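Local coordinates for protein dephospho-CoA kinase (Legionella pneumophila subsp. pneumophila, PDB 4TTP) that probably catalyses the last step of coenzyme A biosynthesis, transferring a phosphate from ATP to the 3'-hydroxyl of dephospho-CoA, at residues I25-S30 / V144-E149; V105-I110 / Y135-K140. All blocks are in the same frame, centred on the assembly; numbering follows the deposited sequence.

Interaction 1: residues I25-S30 / V144-E149; sequences IASGKS and VIAPLE
Ser-27 and Ala-146 bring the two backbones to 4.8 Å between their CA atoms, while Lys-29 and Val-144 stand further apart. Most of the contact is van der Waals, methyl and methylene groups against backbone atoms. The carbonyl oxygen of Ser-27 lies near two methyl groups: Val-144 CG1 is 3.7 Å from Ser-27 O, and Ala-146 CB is 3.8 Å from it. Val-144 reaches this place because CG1 is anti to its backbone N (chi1 -174°). The same methyl also lies beside the backbone of Gly-28 and Lys-29. Ser-27 CB faces the same strand end, 3.8 Å from Val-144 O.

The polar part is small. Ser-27 OG is anti to its own carbonyl carbon (chi1 -81°) and lies 3.3 Å from Ala-146 N. It is also hydrogen-bonded to Asn-24 OD1. Ser-27 O, in a buried residue, accepts a hydrogen bond from Asn-189 ND2.

Within 25-30 the backbone folds tightly, with Gly-28 N bonded to Ile-25 O at 3.1 Å. Gly-28 is at the N-cap position of helix 29-37. At its positive phi of 99° a CB would jam against Ser-27 O, so the backbone calls for glycine. This is the P-loop (Walker A) turn, and residues 26-30 belong to the predicted ATP site. The Lys-29 side chain leads away from 144-149, and its NZ is hydrogen-bonded to Ile-126 O and Gly-23 O.

The contact sets the P-loop, between strand 18-23 and helix 29-37, against the end of strand 140-145. Val-144 is bonded through its backbone to Thr-22 and packs on Leu-21 of the adjacent strand. Ile-145 turns to the other neighbour, strand 185-188. Helix 148-159 borders the turn: Ala-26 O takes a hydrogen bond from Arg-154, and Ala-146 O takes one from Gln-151.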
# COMPACT_ATOMS: atom_id res chain seq x y z
N ILE A 25 -6.65 -0.63 3.57
CA ILE A 25 -6.91 -2.05 3.71
C ILE A 25 -8.36 -2.30 4.14
O ILE A 25 -8.95 -3.32 3.79
CB ILE A 25 -5.92 -2.71 4.70
CG1 ILE A 25 -4.51 -2.68 4.09
CG2 ILE A 25 -6.35 -4.15 5.05
CD1 ILE A 25 -3.47 -3.58 4.76
N ALA A 26 -8.93 -1.35 4.87
CA ALA A 26 -10.31 -1.47 5.32
C ALA A 26 -11.29 -1.36 4.15
O ALA A 26 -12.50 -1.53 4.33
CB ALA A 26 -10.62 -0.42 6.37
N SER A 27 -10.78 -1.07 2.96
CA SER A 27 -11.61 -0.96 1.77
C SER A 27 -11.51 -2.19 0.87
O SER A 27 -12.22 -2.29 -0.14
CB SER A 27 -11.24 0.30 0.97
OG SER A 27 -11.84 1.45 1.54
N GLY A 28 -10.65 -3.13 1.24
CA GLY A 28 -10.51 -4.39 0.53
C GLY A 28 -9.34 -4.43 -0.43
O GLY A 28 -9.31 -5.25 -1.35
N LYS A 29 -8.37 -3.54 -0.23
CA LYS A 29 -7.21 -3.45 -1.10
C LYS A 29 -6.43 -4.76 -1.18
O LYS A 29 -6.01 -5.18 -2.26
CB LYS A 29 -6.28 -2.32 -0.64
CG LYS A 29 -5.04 -2.16 -1.49
CD LYS A 29 -4.28 -0.88 -1.14
CE LYS A 29 -3.46 -1.04 0.12
NZ LYS A 29 -2.81 0.23 0.53
N SER A 30 -6.22 -5.40 -0.03
CA SER A 30 -5.49 -6.67 0.02
C SER A 30 -6.23 -7.77 -0.74
O SER A 30 -5.61 -8.61 -1.38
CB SER A 30 -5.27 -7.10 1.47
OG SER A 30 -4.42 -6.20 2.15
N VAL A 144 -8.85 1.63 -4.75
CA VAL A 144 -9.96 0.84 -4.23
C VAL A 144 -10.64 1.59 -3.09
O VAL A 144 -9.97 2.06 -2.17
CB VAL A 144 -9.48 -0.53 -3.73
CG1 VAL A 144 -10.67 -1.40 -3.34
CG2 VAL A 144 -8.66 -1.22 -4.81
N ILE A 145 -11.96 1.72 -3.18
CA ILE A 145 -12.74 2.37 -2.13
C ILE A 145 -13.94 1.51 -1.75
O ILE A 145 -14.40 0.69 -2.54
CB ILE A 145 -13.23 3.77 -2.56
CG1 ILE A 145 -14.15 3.69 -3.79
CG2 ILE A 145 -12.05 4.67 -2.85
CD1 ILE A 145 -14.93 4.96 -4.04
N ALA A 146 -14.43 1.71 -0.53
CA ALA A 146 -15.60 1.00 -0.05
C ALA A 146 -16.49 1.94 0.75
O ALA A 146 -16.02 2.98 1.21
CB ALA A 146 -15.19 -0.19 0.80
N PRO A 147 -17.77 1.59 0.90
CA PRO A 147 -18.67 2.41 1.71
C PRO A 147 -18.18 2.51 3.15
O PRO A 147 -17.53 1.59 3.64
CB PRO A 147 -20.01 1.67 1.63
CG PRO A 147 -19.90 0.80 0.42
CD PRO A 147 -18.47 0.43 0.31
N LEU A 148 -18.49 3.62 3.82
CA LEU A 148 -18.00 3.85 5.17
C LEU A 148 -18.36 2.73 6.14
O LEU A 148 -17.54 2.31 6.95
CB LEU A 148 -18.55 5.18 5.71
CG LEU A 148 -18.17 5.50 7.16
CD1 LEU A 148 -16.66 5.58 7.30
CD2 LEU A 148 -18.82 6.80 7.61
N GLU A 149 -19.59 2.23 6.05
CA GLU A 149 -20.06 1.21 6.99
C GLU A 149 -19.25 -0.08 6.86
O GLU A 149 -18.94 -0.72 7.86
CB GLU A 149 -21.55 0.92 6.78
CG GLU A 149 -22.21 0.21 7.95
OE1 GLU A 149 -22.94 0.62 10.18
OE2 GLU A 149 -22.05 2.31 9.09

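Interaction 2: residues V105-I110 / Y135-K140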
# COMPACT_ATOMS: atom_id res chain seq x y z
N VAL A 105 15.70 3.11 -0.65
CA VAL A 105 15.93 1.67 -0.52
C VAL A 105 14.71 0.88 -0.97
O VAL A 105 14.83 -0.17 -1.62
CB VAL A 105 16.27 1.28 0.94
CG1 VAL A 105 16.78 -0.14 1.00
CG2 VAL A 105 17.30 2.23 1.54
N ILE A 106 13.52 1.36 -0.62
CA ILE A 106 12.28 0.70 -1.03
C ILE A 106 12.18 0.70 -2.55
O ILE A 106 11.88 -0.33 -3.16
CB ILE A 106 11.03 1.38 -0.41
CG1 ILE A 106 10.96 1.10 1.09
CG2 ILE A 106 9.74 0.88 -1.07
CD1 ILE A 106 9.97 1.98 1.82
N ARG A 107 12.45 1.85 -3.14
CA ARG A 107 12.34 2.01 -4.59
C ARG A 107 13.30 1.09 -5.35
O ARG A 107 12.95 0.55 -6.40
CB ARG A 107 12.61 3.46 -4.98
CG ARG A 107 12.77 3.66 -6.47
CD ARG A 107 12.70 5.12 -6.85
NE ARG A 107 12.97 5.31 -8.28
CZ ARG A 107 12.37 6.21 -9.05
NH1 ARG A 107 11.46 7.03 -8.56
NH2 ARG A 107 12.70 6.28 -10.34
N LYS A 108 14.51 0.92 -4.82
CA LYS A 108 15.48 0.03 -5.44
C LYS A 108 15.01 -1.42 -5.36
O LYS A 108 15.23 -2.20 -6.29
CB LYS A 108 16.86 0.18 -4.78
CG LYS A 108 17.61 1.45 -5.15
CD LYS A 108 17.69 1.63 -6.66
CE LYS A 108 18.91 2.44 -7.08
NZ LYS A 108 19.00 2.55 -8.56
N LYS A 109 14.36 -1.78 -4.26
CA LYS A 109 13.86 -3.14 -4.09
C LYS A 109 12.71 -3.41 -5.05
O LYS A 109 12.61 -4.50 -5.62
CB LYS A 109 13.42 -3.37 -2.64
CG LYS A 109 13.96 -4.65 -2.01
CD LYS A 109 15.46 -4.78 -2.19
CE LYS A 109 16.12 -5.61 -1.11
NZ LYS A 109 17.60 -5.60 -1.27
N ILE A 110 11.85 -2.41 -5.25
CA ILE A 110 10.75 -2.55 -6.21
C ILE A 110 11.32 -2.71 -7.62
O ILE A 110 10.90 -3.59 -8.37
CB ILE A 110 9.80 -1.33 -6.17
CG1 ILE A 110 8.99 -1.35 -4.87
CG2 ILE A 110 8.85 -1.32 -7.38
CD1 ILE A 110 8.08 -0.15 -4.67
N TYR A 135 6.87 7.49 -7.14
CA TYR A 135 6.51 6.39 -8.04
C TYR A 135 6.20 6.91 -9.44
O TYR A 135 5.06 6.81 -9.91
CB TYR A 135 5.30 5.62 -7.49
CG TYR A 135 5.50 5.05 -6.10
CD1 TYR A 135 5.88 3.72 -5.92
CD2 TYR A 135 5.31 5.82 -4.97
CE1 TYR A 135 6.07 3.19 -4.66
CE2 TYR A 135 5.49 5.31 -3.70
CZ TYR A 135 5.87 3.99 -3.55
OH TYR A 135 6.06 3.46 -2.29
N PRO A 136 7.21 7.46 -10.12
CA PRO A 136 7.06 8.04 -11.46
C PRO A 136 6.84 7.00 -12.55
O PRO A 136 6.38 7.32 -13.64
CB PRO A 136 8.40 8.75 -11.68
CG PRO A 136 9.36 7.92 -10.91
CD PRO A 136 8.61 7.51 -9.67
N TYR A 137 7.19 5.75 -12.23
CA TYR A 137 7.29 4.69 -13.22
C TYR A 137 5.97 3.94 -13.42
O TYR A 137 5.94 2.88 -14.06
CB TYR A 137 8.40 3.71 -12.82
CG TYR A 137 8.37 3.32 -11.36
CD1 TYR A 137 9.05 4.07 -10.41
CD2 TYR A 137 7.66 2.21 -10.93
CE1 TYR A 137 9.03 3.72 -9.07
CE2 TYR A 137 7.63 1.85 -9.59
CZ TYR A 137 8.32 2.62 -8.67
OH TYR A 137 8.29 2.26 -7.34
N LEU A 138 4.88 4.49 -12.89
CA LEU A 138 3.57 3.86 -13.03
C LEU A 138 2.86 4.30 -14.30
O LEU A 138 2.83 5.48 -14.63
CB LEU A 138 2.69 4.18 -11.82
CG LEU A 138 3.14 3.59 -10.48
CD1 LEU A 138 2.27 4.14 -9.36
CD2 LEU A 138 3.10 2.07 -10.50
N GLN A 139 2.30 3.33 -15.02
CA GLN A 139 1.47 3.63 -16.18
C GLN A 139 0.04 3.95 -15.75
O GLN A 139 -0.62 4.82 -16.33
CB GLN A 139 1.46 2.46 -17.17
CG GLN A 139 2.60 2.48 -18.18
CD GLN A 139 3.97 2.42 -17.54
OE1 GLN A 139 4.21 1.61 -16.64
NE2 GLN A 139 4.87 3.28 -18.00
N LYS A 140 -0.43 3.24 -14.73
CA LYS A 140 -1.79 3.39 -14.22
C LYS A 140 -1.82 3.41 -12.70
O LYS A 140 -0.97 2.82 -12.04
CB LYS A 140 -2.68 2.26 -14.72
CG LYS A 140 -2.90 2.26 -16.22
CD LYS A 140 -4.00 3.23 -16.61
CE LYS A 140 -4.04 3.41 -18.11
NZ LYS A 140 -5.35 3.94 -18.57
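Ile-110 on helix 92-115 meets Tyr-137 in a type I turn (Tyr-135 to Leu-138) of the loop between strands 122-125 and 140-145; the nearest CA atoms, those of Arg-107 and Tyr-135, are 8.1 Å apart, so side chains pack the helix on the loop. Ile-110 is the apolar centre. Its CG1 is anti to the carbonyl carbon (chi1 -71°) and CG2 anti to the backbone N; chi2 near 176° extends CD1. CD1 meets Tyr-135 at the ring edge, 3.9 Å from Tyr-135 CE1. CG2 lies 4.1 Å from Tyr-137 CE2. Ile-110 CD1 and Ile-110 CG2 are each 3.6 Å from Tyr-137 OH. The isoleucine crosses both tyrosine side chains at about a right angle.

Arg-107 occupies the outer part. Its chain is extended from CG to NE and meets Pro-136 from the opposite direction. Tyr-137 CE1 lies over one face of the guanidinium, 4.0 Å above the plane and offset toward the rim. NH1 in turn lies at the edge of the Tyr-137 ring, so this is not a ring-face stack. NH1 also approaches Pro-136 CD. Tyr-135 and Pro-136 are poorly ordered, and distances to them are less certain. Arg-107 NE forms a salt bridge with Glu-111.

Beyond the two segments, Ile-110 and Tyr-137 both touch Ile-124 of strand 122-125. The chemistry is van der Waals, with no hydrogen bond across the segments. Tyr-137 OH is buried against methyl groups and has no polar partner in the model, which should be unfavourable for a hydroxyl. Glu-111, on the same helix, probably offsets the arginine charge.

From the N terminus, strand 18-23 leads into 25-30, the first half of interaction 1. The chain then passes through strand 42-45 and several helices to 105-110, on helix 92-115. Strand 122-125 and a loop follow, and 135-140 returns to that helix, closing interaction 2 with 24 residues between its segments. The end of strand 140-145 forms the start of 144-149, which closes interaction 1 across 113 residues. The smaller loop lies wholly within the larger. The two contacts are centred 23 Å apart, on opposite sides of the chain centre. Interaction 1 ties the P-loop to the end of strand 140-145. Interaction 2 ties helix 92-115 to the loop leading into that same strand.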